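Local coordinates for protein alkaline phosphatase (Antarctic bacterium, PDB 2W5V) that probably hydrolyses phosphate monoesters through a phosphoserine intermediate, using two zinc ions and one magnesium ion, at residues Ala129-Thr134 against Met252-Gln257. The protein carries 1 engineered substitution. Numbering follows the deposited sequence.
Sequences ATSSIT and MSEGSQ. With MG (magnesium ion), chain I.
The magnesium site beside the zinc ions of the active site lies where two neighbouring parallel strands of the central sheet, 124-129 and 249-255, run out into loops, and Ser-256 closes the seam there against Thr-130 and Ser-131. Its hydroxyl is gripped by two successive backbone amides. OG accepts from Thr-130 N at 3.0 Å in a bent bond (138°). Ser-131 N gives it a second, weak one at 3.1 Å, also bent. OG in turn donates a hydrogen bond to Glu-254 OE1 at 2.6 Å, reaching it from above the carboxylate plane. Chi1 of -50° sets OG beside its own backbone N, anti to the carbonyl carbon, where it meets both amides and OE1. Further along, the extended side chain of Gln-257 sends NE2 to Thr-130 O (3.1 Å); the acceptor lies nearly in the amide plane, whereas NE2 sits above the carbonyl plane. Tyr-269 and Met-220 hold the same amide through OE1 and NE2. Glu-254 divides its work: OE2 binds magnesium at 2.1 Å, with Asp-43 and Thr-137 as further protein ligands, while OE1 also accepts a hydrogen bond from a metal-bound water, which donates to Ser-131 OG as well. With an alanine at Ser-256, both amides would probably lose this acceptor and Glu-254 OE1 its hydroxyl donor, leaving the carboxylate less firmly fixed in rotation. Ser-256 is thus a second-shell residue whose hydroxyl, which the two N-H groups may polarise, probably steadies the carboxylate and helps keep OE2 directed at the metal.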
# COMPACT_ATOMS: atom_id res chain seq x y z
N ALA B 129 -12.27 -3.23 21.42
CA ALA B 129 -10.87 -2.78 21.39
C ALA B 129 -9.98 -3.64 22.30
O ALA B 129 -10.46 -4.17 23.29
CB ALA B 129 -10.78 -1.33 21.81
N THR B 130 -8.69 -3.74 21.98
CA THR B 130 -7.75 -4.46 22.84
C THR B 130 -7.01 -3.52 23.78
O THR B 130 -6.28 -3.96 24.67
CB THR B 130 -6.74 -5.32 22.06
OG1 THR B 130 -5.98 -4.49 21.17
CG2 THR B 130 -7.47 -6.39 21.25
N SER B 131 -7.19 -2.22 23.58
CA SER B 131 -6.71 -1.23 24.54
C SER B 131 -7.80 -1.01 25.58
O SER B 131 -8.80 -1.73 25.62
CB SER B 131 -6.44 0.10 23.82
OG SER B 131 -7.60 0.56 23.14
N SER B 132 -7.61 -0.01 26.43
CA SER B 132 -8.71 0.46 27.25
C SER B 132 -9.83 0.91 26.32
O SER B 132 -9.57 1.41 25.22
CB SER B 132 -8.26 1.62 28.14
OG SER B 132 -9.37 2.31 28.68
N ILE B 133 -11.07 0.78 26.76
CA ILE B 133 -12.18 1.26 25.94
C ILE B 133 -12.17 2.79 25.85
O ILE B 133 -12.89 3.38 25.03
CB ILE B 133 -13.54 0.73 26.44
CG1 ILE B 133 -14.57 0.78 25.31
CG2 ILE B 133 -14.01 1.49 27.67
CD1 ILE B 133 -14.33 -0.28 24.22
N THR B 134 -11.35 3.43 26.68
CA THR B 134 -11.31 4.89 26.74
C THR B 134 -10.15 5.42 25.91
O THR B 134 -9.93 6.64 25.87
CB THR B 134 -11.13 5.40 28.17
OG1 THR B 134 -9.88 4.91 28.69
CG2 THR B 134 -12.27 4.93 29.07
N MET B 252 -17.39 -1.08 15.22
CA MET B 252 -15.97 -0.79 15.02
C MET B 252 -15.20 -1.68 15.98
O MET B 252 -15.43 -1.64 17.18
CB MET B 252 -15.66 0.68 15.32
CG MET B 252 -14.24 1.11 14.90
SD MET B 252 -12.90 0.52 15.98
CE MET B 252 -13.26 1.46 17.48
N SER B 253 -14.32 -2.52 15.43
CA SER B 253 -13.41 -3.35 16.23
C SER B 253 -11.96 -2.96 15.94
O SER B 253 -11.57 -2.82 14.78
CB SER B 253 -13.59 -4.83 15.91
OG SER B 253 -14.92 -5.25 16.20
N GLU B 254 -11.17 -2.80 16.99
CA GLU B 254 -9.81 -2.31 16.81
C GLU B 254 -8.77 -3.32 17.27
O GLU B 254 -8.84 -3.82 18.39
CB GLU B 254 -9.60 -1.00 17.57
CG GLU B 254 -8.21 -0.44 17.36
CD GLU B 254 -7.81 0.57 18.41
OE1 GLU B 254 -8.41 0.60 19.49
OE2 GLU B 254 -6.86 1.34 18.13
N GLY B 255 -7.80 -3.61 16.40
CA GLY B 255 -6.58 -4.27 16.81
C GLY B 255 -5.66 -3.18 17.35
O GLY B 255 -4.82 -2.63 16.63
N SER B 256 -5.83 -2.87 18.63
CA SER B 256 -5.27 -1.66 19.23
C SER B 256 -3.75 -1.69 19.41
O SER B 256 -3.09 -0.64 19.37
CB SER B 256 -5.92 -1.42 20.60
OG SER B 256 -7.33 -1.49 20.53
N GLN B 257 -3.19 -2.88 19.63
CA GLN B 257 -1.82 -2.96 20.13
C GLN B 257 -0.76 -3.14 19.06
O GLN B 257 0.44 -3.21 19.37
CB GLN B 257 -1.70 -4.03 21.22
CG GLN B 257 -2.62 -3.78 22.40
CD GLN B 257 -2.33 -4.67 23.59
OE1 GLN B 257 -1.19 -5.10 23.78
NE2 GLN B 257 -3.35 -4.94 24.39
MG MG I . -5.78 2.95 18.93
O HOH W 1 -4.13 -5.68 19.32
O HOH W 2 -7.10 2.68 20.78
O HOH W 3 -4.10 1.76 19.69
O HOH W 4 -4.90 4.75 20.06